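Local coordinates for protein flavohemoglobin (Malassezia yamatoensis, PDB 6O0A) that probably detoxifies nitric oxide as a dioxygenase, passing electrons from NAD(P)H through bound FAD to a heme in its globin domain, at residues Phe62-Gln67 and His243-Thr248; Glu271-Asp276 and Ser367-Gly372. All coordinates share one frame; numbering follows the deposited sequence.

Interaction 1 (Phe62-Gln67 and His243-Thr248); sequences FSRSAQ and HGEMTT. With FAD (flavin-adenine dinucleotide), chain B.
Helical turn 64-67 faces the loop that leads into helix 246-251, and the backbones come nearest at S65 and E245, whose CA atoms are 7.0 Å apart. R64 and E245 form a salt bridge across the gap. The E245 chain runs out extended, with CG anti to the backbone N (chi1 -178°), and presents its carboxylate to the edge of the R64 guanidinium. Because the arginine bends at chi3 (68°), NE and NH1 both turn toward that carboxylate. R64 NH1 gives the short bond, 2.7 Å to E245 OE2 on its syn lone pair; R64 NE to E245 OE1 is weak at 3.4 Å. The two planes are only 13° apart, so the pairing is fork-like but lopsided. D216 forms a second salt bridge with R64 NH1, which probably steadies the positive charge.

S65, next in the chain, turns to the cofactor. Its OG donates to FAD O1A at 2.6 Å, and the same phosphate oxygen takes the backbone N of E245 at 2.8 Å; two parts of the chain thus grip one atom. Water 2 links S65 OG with E245 OE1, while water 1 ties S65 N to that same carboxylate oxygen. Farther along, M246 N reaches FAD O2P at 2.8 Å, and T247 OG1 meets FAD O1P at 2.7 Å, joined there by T247 N. G244 brings its CA within 3.1 Å of FAD O3P, so the chain passes close against the bridging oxygen.

At the start of helix 64-69, S63 caps it by accepting from A66 N, and its own N bonds a heme propionate. The cluster of backbone amides on a pyrophosphate at the start of a helix belongs to the FAD-binding barrel of the ferredoxin reductase family, here completed by S65 from the globin side.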
ATOM      1  N   PHE A  62     -13.230   5.247  -5.408  1.00 13.28           N
ATOM      2  CA  PHE A  62     -13.107   5.459  -3.966  1.00 15.76           C
ATOM      3  C   PHE A  62     -13.778   4.359  -3.150  1.00 14.15           C
ATOM      4  O   PHE A  62     -14.844   3.847  -3.506  1.00 13.49           O
ATOM      5  CB  PHE A  62     -13.714   6.810  -3.571  1.00 12.14           C
ATOM      6  CG  PHE A  62     -12.890   7.977  -3.994  1.00 14.14           C
ATOM      7  CD1 PHE A  62     -11.769   8.351  -3.266  1.00 16.42           C
ATOM      8  CD2 PHE A  62     -13.219   8.698  -5.144  1.00 15.26           C
ATOM      9  CE1 PHE A  62     -10.989   9.435  -3.675  1.00 16.90           C
ATOM     10  CE2 PHE A  62     -12.448   9.774  -5.553  1.00 18.46           C
ATOM     11  CZ  PHE A  62     -11.333  10.144  -4.819  1.00 15.92           C
ATOM     12  N   SER A  63     -13.166   4.030  -2.023  1.00 13.37           N
ATOM     13  CA  SER A  63     -13.698   3.017  -1.131  1.00 14.14           C
ATOM     14  C   SER A  63     -14.762   3.618  -0.231  1.00 14.96           C
ATOM     15  O   SER A  63     -14.508   4.599   0.475  1.00 13.84           O
ATOM     16  CB  SER A  63     -12.592   2.418  -0.269  1.00 13.40           C
ATOM     17  OG  SER A  63     -13.175   1.667   0.787  1.00 14.23           O
ATOM     18  N   ARG A  64     -15.945   3.006  -0.235  1.00 13.23           N
ATOM     19  CA  ARG A  64     -16.994   3.465   0.668  1.00 12.05           C
ATOM     20  C   ARG A  64     -16.576   3.283   2.122  1.00 16.02           C
ATOM     21  O   ARG A  64     -16.836   4.147   2.964  1.00 14.68           O
ATOM     22  CB  ARG A  64     -18.293   2.719   0.377  1.00 12.64           C
ATOM     23  CG  ARG A  64     -19.379   2.972   1.408  1.00 16.78           C
ATOM     24  CD  ARG A  64     -20.749   2.588   0.872  1.00 14.08           C
ATOM     25  NE  ARG A  64     -20.916   1.151   0.670  1.00 13.55           N
ATOM     26  CZ  ARG A  64     -22.012   0.604   0.148  1.00 13.66           C
ATOM     27  NH1 ARG A  64     -22.114  -0.708   0.001  1.00 14.03           N
ATOM     28  NH2 ARG A  64     -23.029   1.393  -0.215  1.00 16.51           N
ATOM     29  N   SER A  65     -15.903   2.168   2.438  1.00 13.46           N
ATOM     30  CA  SER A  65     -15.489   1.963   3.818  1.00 13.53           C
ATOM     31  C   SER A  65     -14.535   3.057   4.271  1.00 13.54           C
ATOM     32  O   SER A  65     -14.588   3.494   5.429  1.00 17.14           O
ATOM     33  CB  SER A  65     -14.841   0.581   3.982  1.00 13.88           C
ATOM     34  OG  SER A  65     -15.806  -0.452   3.885  1.00 14.65           O
ATOM     35  N   ALA A  66     -13.643   3.508   3.381  1.00 13.30           N
ATOM     36  CA  ALA A  66     -12.716   4.568   3.765  1.00 17.48           C
ATOM     37  C   ALA A  66     -13.450   5.877   4.011  1.00 21.27           C
ATOM     38  O   ALA A  66     -13.008   6.691   4.832  1.00 21.75           O
ATOM     39  CB  ALA A  66     -11.626   4.750   2.704  1.00 20.16           C
ATOM     40  N   GLN A  67     -14.594   6.076   3.348  1.00 15.22           N
ATOM     41  CA  GLN A  67     -15.421   7.251   3.622  1.00 17.39           C
ATOM     42  C   GLN A  67     -16.138   7.121   4.957  1.00 16.77           C
ATOM     43  O   GLN A  67     -16.203   8.083   5.734  1.00 20.59           O
ATOM     44  CB  GLN A  67     -16.440   7.444   2.493  1.00 15.38           C
ATOM     45  CG  GLN A  67     -15.806   7.818   1.173  1.00 15.92           C
ATOM     46  CD  GLN A  67     -15.112   9.147   1.269  1.00 18.16           C
ATOM     47  OE1 GLN A  67     -15.673  10.097   1.814  1.00 20.78           O
ATOM     48  NE2 GLN A  67     -13.873   9.219   0.787  1.00 16.23           N
ATOM     49  N   HIS A 243     -15.076  -7.049   9.896  1.00 14.88           N
ATOM     50  CA  HIS A 243     -15.685  -5.726   9.913  1.00 17.62           C
ATOM     51  C   HIS A 243     -15.475  -4.973   8.609  1.00 17.93           C
ATOM     52  O   HIS A 243     -15.789  -3.779   8.533  1.00 18.68           O
ATOM     53  CB  HIS A 243     -15.140  -4.925  11.090  1.00 18.61           C
ATOM     54  CG  HIS A 243     -15.456  -5.541  12.416  1.00 14.91           C
ATOM     55  ND1 HIS A 243     -16.736  -5.578  12.927  1.00 22.94           N
ATOM     56  CD2 HIS A 243     -14.668  -6.183  13.311  1.00 26.30           C
ATOM     57  CE1 HIS A 243     -16.718  -6.201  14.093  1.00 26.81           C
ATOM     58  NE2 HIS A 243     -15.478  -6.572  14.351  1.00 25.78           N
ATOM     59  N   GLY A 244     -14.965  -5.642   7.579  1.00 17.64           N
ATOM     60  CA  GLY A 244     -14.773  -5.027   6.287  1.00 12.82           C
ATOM     61  C   GLY A 244     -15.912  -5.365   5.342  1.00 14.59           C
ATOM     62  O   GLY A 244     -16.719  -6.268   5.572  1.00 14.84           O
ATOM     63  N   GLU A 245     -15.970  -4.618   4.248  1.00 12.16           N
ATOM     64  CA  GLU A 245     -17.064  -4.866   3.318  1.00 12.24           C
ATOM     65  C   GLU A 245     -16.720  -5.902   2.246  1.00 12.09           C
ATOM     66  O   GLU A 245     -17.573  -6.730   1.891  1.00 15.49           O
ATOM     67  CB  GLU A 245     -17.490  -3.552   2.656  1.00 15.21           C
ATOM     68  CG  GLU A 245     -18.653  -3.752   1.707  1.00 17.60           C
ATOM     69  CD  GLU A 245     -19.384  -2.477   1.380  1.00 16.01           C
ATOM     70  OE1 GLU A 245     -18.783  -1.373   1.425  1.00 17.81           O
ATOM     71  OE2 GLU A 245     -20.584  -2.590   1.083  1.00 19.11           O
ATOM     72  N   MET A 246     -15.492  -5.895   1.720  1.00 11.82           N
ATOM     73  CA  MET A 246     -15.223  -6.642   0.496  1.00 11.39           C
ATOM     74  C   MET A 246     -14.578  -8.008   0.714  1.00 11.63           C
ATOM     75  O   MET A 246     -14.716  -8.866  -0.163  1.00 13.00           O
ATOM     76  CB  MET A 246     -14.344  -5.826  -0.462  1.00 11.31           C
ATOM     77  CG  MET A 246     -14.985  -4.505  -0.934  1.00 10.61           C
ATOM     78  SD  MET A 246     -16.642  -4.740  -1.618  1.00 13.76           S
ATOM     79  CE  MET A 246     -16.332  -5.802  -3.011  1.00 15.88           C
ATOM     80  N   THR A 247     -13.875  -8.258   1.826  1.00 13.70           N
ATOM     81  CA  THR A 247     -13.214  -9.566   1.904  1.00  9.79           C
ATOM     82  C   THR A 247     -14.221 -10.710   1.983  1.00 10.89           C
ATOM     83  O   THR A 247     -13.984 -11.772   1.397  1.00 12.98           O
ATOM     84  CB  THR A 247     -12.216  -9.645   3.075  1.00 11.11           C
ATOM     85  OG1 THR A 247     -12.806  -9.145   4.266  1.00 12.73           O
ATOM     86  CG2 THR A 247     -10.966  -8.853   2.751  1.00 14.16           C
ATOM     87  N   THR A 248     -15.367 -10.516   2.647  1.00 13.96           N
ATOM     88  CA  THR A 248     -16.384 -11.558   2.605  0.61 16.32           C
ATOM     89  C   THR A 248     -16.853 -11.805   1.174  1.00 14.48           C
ATOM     90  O   THR A 248     -17.077 -12.961   0.787  1.00 15.50           O
ATOM     91  CB  THR A 248     -17.551 -11.208   3.533  0.61 15.94           C
ATOM     92  OG1 THR A 248     -18.445 -12.325   3.612  0.61 16.12           O
ATOM     93  CG2 THR A 248     -18.297  -9.967   3.052  0.61 12.18           C
TER
HETATM   94  PA  FAD B 401     -12.755  -2.563   4.530  1.00 14.43           P
HETATM   95  O1A FAD B 401     -14.164  -2.521   4.069  1.00 14.29           O
HETATM   96  O2A FAD B 401     -11.775  -1.788   3.693  1.00 10.98           O
HETATM   97  O5B FAD B 401     -12.668  -2.053   6.041  1.00 11.82           O
HETATM   98  C5B FAD B 401     -11.384  -1.809   6.645  1.00 14.41           C
HETATM   99  C4B FAD B 401     -11.669  -1.278   8.027  1.00 16.43           C
HETATM  100  O4B FAD B 401     -12.462  -0.074   7.913  1.00 15.59           O
HETATM  101  C3B FAD B 401     -12.497  -2.194   8.910  1.00 17.29           C
HETATM  102  O3B FAD B 401     -11.697  -3.164   9.582  1.00 17.98           O
HETATM  103  C2B FAD B 401     -13.115  -1.206   9.903  1.00 21.89           C
HETATM  104  O2B FAD B 401     -12.219  -0.895  10.965  1.00 23.05           O
HETATM  105  C1B FAD B 401     -13.331   0.037   9.028  1.00 17.55           C
HETATM  106  N9A FAD B 401     -14.700   0.179   8.540  1.00 17.74           N
HETATM  107  C8A FAD B 401     -15.308  -0.582   7.580  1.00 18.82           C
HETATM  108  N7A FAD B 401     -16.569  -0.284   7.381  1.00 18.50           N
HETATM  109  C5A FAD B 401     -16.808   0.744   8.280  1.00 14.72           C
HETATM  110  C6A FAD B 401     -17.975   1.453   8.615  1.00 13.68           C
HETATM  111  N6A FAD B 401     -19.164   1.241   8.036  1.00 16.59           N
HETATM  112  N1A FAD B 401     -17.886   2.383   9.592  1.00 19.17           N
HETATM  113  C2A FAD B 401     -16.703   2.590  10.179  1.00 17.02           C
HETATM  114  N3A FAD B 401     -15.535   1.977   9.952  1.00 17.32           N
HETATM  115  C4A FAD B 401     -15.659   1.053   8.992  1.00 17.98           C
HETATM  116  N1  FAD B 401      -4.932  -8.038   2.675  1.00 10.11           N
HETATM  117  C2  FAD B 401      -4.802  -9.399   2.646  1.00 10.69           C
HETATM  118  O2  FAD B 401      -5.598 -10.143   3.235  1.00 11.77           O
HETATM  119  N3  FAD B 401      -3.747  -9.968   1.937  1.00  9.46           N
HETATM  120  C4  FAD B 401      -2.785  -9.277   1.223  1.00 11.41           C
HETATM  121  O4  FAD B 401      -1.906  -9.881   0.607  1.00 12.62           O
HETATM  122  C4X FAD B 401      -2.935  -7.841   1.258  1.00 10.99           C
HETATM  123  N5  FAD B 401      -2.065  -7.113   0.609  1.00 12.76           N
HETATM  124  C5X FAD B 401      -2.214  -5.730   0.645  1.00 13.99           C
HETATM  125  C6  FAD B 401      -1.286  -4.936  -0.029  1.00 12.45           C
HETATM  126  C7  FAD B 401      -1.397  -3.548  -0.035  1.00 11.00           C
HETATM  127  C7M FAD B 401      -0.355  -2.716  -0.741  1.00 16.08           C
HETATM  128  C8  FAD B 401      -2.472  -2.938   0.633  1.00 16.15           C
HETATM  129  C8M FAD B 401      -2.648  -1.443   0.619  1.00 16.50           C
HETATM  130  C9  FAD B 401      -3.391  -3.727   1.316  1.00 12.80           C
HETATM  131  C9A FAD B 401      -3.266  -5.112   1.341  1.00 10.69           C
HETATM  132  N10 FAD B 401      -4.181  -5.935   2.034  1.00 10.96           N
HETATM  133  C10 FAD B 401      -4.041  -7.307   2.014  1.00 12.42           C
HETATM  134  C1' FAD B 401      -5.352  -5.353   2.710  1.00 11.55           C
HETATM  135  C2' FAD B 401      -6.563  -5.248   1.790  1.00 11.17           C
HETATM  136  O2' FAD B 401      -6.271  -4.353   0.717  1.00 11.75           O
HETATM  137  C3' FAD B 401      -7.818  -4.777   2.532  1.00 12.51           C
HETATM  138  O3' FAD B 401      -7.524  -3.565   3.226  1.00 15.04           O
HETATM  139  C4' FAD B 401      -8.352  -5.800   3.533  1.00 12.71           C
HETATM  140  O4' FAD B 401      -8.497  -7.057   2.868  1.00 12.83           O
HETATM  141  C5' FAD B 401      -9.663  -5.374   4.164  1.00 12.10           C
HETATM  142  O5' FAD B 401     -10.646  -5.202   3.117  1.00 13.67           O
HETATM  143  P   FAD B 401     -12.184  -5.188   3.544  1.00 13.26           P
HETATM  144  O1P FAD B 401     -12.693  -6.470   4.102  1.00 12.40           O
HETATM  145  O2P FAD B 401     -12.956  -4.749   2.331  1.00 12.17           O
HETATM  146  O3P FAD B 401     -12.282  -4.073   4.678  1.00 13.59           O
HETATM  147  O   HOH W   1     -16.341  -0.230   0.635  1.00 13.22           O
HETATM  148  O   HOH W   2     -18.362   0.063   3.781  1.00 16.62           O

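Interaction 2 (Glu271-Asp276 and Ser367-Gly372)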
ATOM      1  N   GLU A 271      14.123  -5.274  -5.100  1.00 33.10           N
ATOM      2  CA  GLU A 271      15.176  -4.338  -5.474  1.00 38.36           C
ATOM      3  C   GLU A 271      15.296  -3.205  -4.460  1.00 41.42           C
ATOM      4  O   GLU A 271      16.404  -2.758  -4.147  1.00 37.90           O
ATOM      5  CB  GLU A 271      14.906  -3.783  -6.873  1.00 40.56           C
ATOM      6  N   THR A 272      14.164  -2.738  -3.931  1.00 38.05           N
ATOM      7  CA  THR A 272      14.174  -1.667  -2.939  1.00 35.13           C
ATOM      8  C   THR A 272      14.924  -2.072  -1.673  1.00 36.27           C
ATOM      9  O   THR A 272      15.596  -1.237  -1.053  1.00 35.21           O
ATOM     10  CB  THR A 272      12.731  -1.263  -2.614  1.00 40.64           C
ATOM     11  OG1 THR A 272      12.144  -0.638  -3.762  1.00 46.42           O
ATOM     12  CG2 THR A 272      12.669  -0.301  -1.432  1.00 44.20           C
ATOM     13  N   LEU A 273      14.840  -3.345  -1.283  1.00 39.92           N
ATOM     14  CA  LEU A 273      15.504  -3.835  -0.081  1.00 38.84           C
ATOM     15  C   LEU A 273      16.991  -4.102  -0.275  1.00 40.06           C
ATOM     16  O   LEU A 273      17.707  -4.274   0.716  1.00 39.29           O
ATOM     17  CB  LEU A 273      14.825  -5.120   0.405  1.00 31.11           C
ATOM     18  CG  LEU A 273      13.347  -4.932   0.730  1.00 29.08           C
ATOM     19  CD1 LEU A 273      12.679  -6.254   1.087  1.00 29.35           C
ATOM     20  CD2 LEU A 273      13.204  -3.928   1.863  1.00 32.03           C
ATOM     21  N   GLU A 274      17.475  -4.148  -1.511  1.00 38.49           N
ATOM     22  CA  GLU A 274      18.857  -4.533  -1.781  1.00 41.47           C
ATOM     23  C   GLU A 274      19.653  -3.262  -2.061  1.00 53.26           C
ATOM     24  O   GLU A 274      19.687  -2.758  -3.183  1.00 59.48           O
ATOM     25  CB  GLU A 274      18.913  -5.524  -2.935  1.00 43.68           C
ATOM     26  CG  GLU A 274      18.181  -6.824  -2.628  1.00 44.56           C
ATOM     27  CD  GLU A 274      18.095  -7.745  -3.824  1.00 43.52           C
ATOM     28  OE1 GLU A 274      18.100  -7.233  -4.962  1.00 47.16           O
ATOM     29  OE2 GLU A 274      18.034  -8.977  -3.627  1.00 43.40           O
ATOM     30  N   THR A 275      20.298  -2.740  -1.015  1.00 61.43           N
ATOM     31  CA  THR A 275      21.069  -1.509  -1.157  1.00 63.81           C
ATOM     32  C   THR A 275      22.427  -1.770  -1.795  1.00 61.94           C
ATOM     33  O   THR A 275      22.915  -0.947  -2.576  1.00 66.70           O
ATOM     34  CB  THR A 275      21.246  -0.835   0.204  1.00 62.49           C
ATOM     35  OG1 THR A 275      22.135  -1.617   1.010  1.00 64.22           O
ATOM     36  CG2 THR A 275      19.900  -0.703   0.913  1.00 60.27           C
ATOM     37  N   ASP A 276      23.054  -2.893  -1.474  1.00 58.19           N
ATOM     38  CA  ASP A 276      24.320  -3.288  -2.070  1.00 61.13           C
ATOM     39  C   ASP A 276      24.250  -4.772  -2.395  1.00 60.36           C
ATOM     40  O   ASP A 276      23.364  -5.477  -1.898  1.00 58.17           O
ATOM     41  CB  ASP A 276      25.505  -2.964  -1.145  1.00 69.82           C
ATOM     42  CG  ASP A 276      25.537  -3.817   0.105  1.00 74.08           C
ATOM     43  OD1 ASP A 276      25.980  -4.986   0.023  1.00 71.57           O
ATOM     44  OD2 ASP A 276      25.142  -3.304   1.176  1.00 77.91           O
ATOM     45  N   SER A 367      19.157  -4.557   5.619  1.00 29.60           N
ATOM     46  CA  SER A 367      17.851  -3.950   5.417  1.00 25.01           C
ATOM     47  C   SER A 367      16.828  -4.789   6.160  1.00 21.12           C
ATOM     48  O   SER A 367      16.899  -6.024   6.154  1.00 24.76           O
ATOM     49  CB  SER A 367      17.488  -3.868   3.934  1.00 28.02           C
ATOM     50  OG  SER A 367      18.386  -3.032   3.223  1.00 30.99           O
ATOM     51  N   VAL A 368      15.898  -4.117   6.831  1.00 19.67           N
ATOM     52  CA  VAL A 368      14.847  -4.781   7.591  1.00 20.20           C
ATOM     53  C   VAL A 368      13.508  -4.402   6.981  1.00 18.52           C
ATOM     54  O   VAL A 368      13.210  -3.213   6.828  1.00 25.65           O
ATOM     55  CB  VAL A 368      14.885  -4.393   9.078  1.00 21.20           C
ATOM     56  CG1 VAL A 368      13.798  -5.123   9.828  1.00 19.58           C
ATOM     57  CG2 VAL A 368      16.260  -4.682   9.678  1.00 18.80           C
ATOM     58  N   PHE A 369      12.703  -5.409   6.653  1.00 16.66           N
ATOM     59  CA  PHE A 369      11.379  -5.223   6.070  1.00 16.68           C
ATOM     60  C   PHE A 369      10.313  -5.650   7.077  1.00 23.22           C
ATOM     61  O   PHE A 369      10.428  -6.717   7.687  1.00 20.41           O
ATOM     62  CB  PHE A 369      11.247  -6.037   4.778  1.00 17.46           C
ATOM     63  CG  PHE A 369       9.851  -6.088   4.235  1.00 18.93           C
ATOM     64  CD1 PHE A 369       9.322  -5.011   3.541  1.00 22.13           C
ATOM     65  CD2 PHE A 369       9.061  -7.216   4.419  1.00 17.78           C
ATOM     66  CE1 PHE A 369       8.031  -5.058   3.045  1.00 20.72           C
ATOM     67  CE2 PHE A 369       7.760  -7.273   3.913  1.00 18.44           C
ATOM     68  CZ  PHE A 369       7.247  -6.194   3.227  1.00 16.90           C
ATOM     69  N   LEU A 370       9.283  -4.817   7.255  1.00 16.17           N
ATOM     70  CA  LEU A 370       8.181  -5.101   8.170  1.00 17.45           C
ATOM     71  C   LEU A 370       6.863  -5.157   7.413  1.00 15.93           C
ATOM     72  O   LEU A 370       6.569  -4.281   6.597  1.00 17.10           O
ATOM     73  CB  LEU A 370       8.049  -4.029   9.257  1.00 18.59           C
ATOM     74  CG  LEU A 370       9.307  -3.621  10.010  1.00 23.52           C
ATOM     75  CD1 LEU A 370       8.985  -2.469  10.963  1.00 22.07           C
ATOM     76  CD2 LEU A 370       9.867  -4.828  10.755  1.00 25.04           C
ATOM     77  N   CYS A 371       6.045  -6.156   7.718  1.00 15.43           N
ATOM     78  CA  CYS A 371       4.682  -6.150   7.203  1.00 15.67           C
ATOM     79  C   CYS A 371       3.770  -6.826   8.213  1.00 17.91           C
ATOM     80  O   CYS A 371       3.917  -8.020   8.480  1.00 15.31           O
ATOM     81  CB  CYS A 371       4.598  -6.853   5.855  1.00 15.61           C
ATOM     82  SG  CYS A 371       3.006  -6.612   5.093  1.00 19.15           S
ATOM     83  N   GLY A 372       2.832  -6.067   8.756  1.00 21.10           N
ATOM     84  CA  GLY A 372       1.887  -6.587   9.712  1.00 22.54           C
ATOM     85  C   GLY A 372       0.890  -5.507  10.057  1.00 21.91           C
ATOM     86  O   GLY A 372       0.871  -4.442   9.438  1.00 22.08           O
TER
HETATM   87  O   HOH W   3      20.806  -2.689   3.465  1.00 46.19           O
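L273, at the end of the short, weakly bonded helical turn 270-273, reaches toward F369 on strand 367-371. Its CB leads to CG, which lies anti to the carbonyl carbon (chi1 -59°), and the methyls beyond come nearer to the strand than the direction of CB alone would suggest. CD1 comes to 4.0 Å from F369 CB, and CD2 to nearly the same distance, so both methyls meet that atom, and CD1 also comes obliquely to the ring. The same leucine touches F296 of helix 290-302, L281 of strand 281-286 and F395 of strand 394-397, so its isobutyl group is packed among apolar side chains of the sheet and of helix 290-302. F369 in turn sets its ring edge-to-face against F296.

Strand 367-371 lies between strands 281-286 and 394-397 in the parallel sheet of the NAD-binding domain, a nucleotide-binding fold of the ferredoxin reductase type, and S367 opens it. The 270-273 helix and its exit loop lead into strand 281-286, so this contact packs the link from the FAD-binding domain against the start of the next-to-last strand of the sheet.

The carbonyl of L273 is met from the strand by the S367 hydroxyl: OG lies 2.9 Å from L273 O, close enough for a hydrogen bond, although its one proton could also go to water 3. That water lies 2.5 Å from S367 OG and 3.0 Å from T275 OG1, bridging the two hydroxyls round the turn. T275, exposed and poorly ordered, puts its CG2 methyl 3.6 Å from S367 OG. E274 forms a salt bridge with R307, just before strand 308-315, and the D276 carbonyl accepts from the same arginine.

Interaction 1 and interaction 2 lie on opposite sides of the chain's centre, with their own centres 29 Å apart and nearest atoms about 14 Å apart, and they do not touch. Along the chain they follow in series. FAD is the common reference: interaction 1 holds its pyrophosphate directly, where the globin part meets the FAD-binding part, whereas in interaction 2 the F369 side chain is about 9 Å from the cofactor. The heme is nearer the first contact, about 8 Å from the S65 side chain against about 14 Å from that of F369. Of the two, only interaction 1 touches the flavin cofactor.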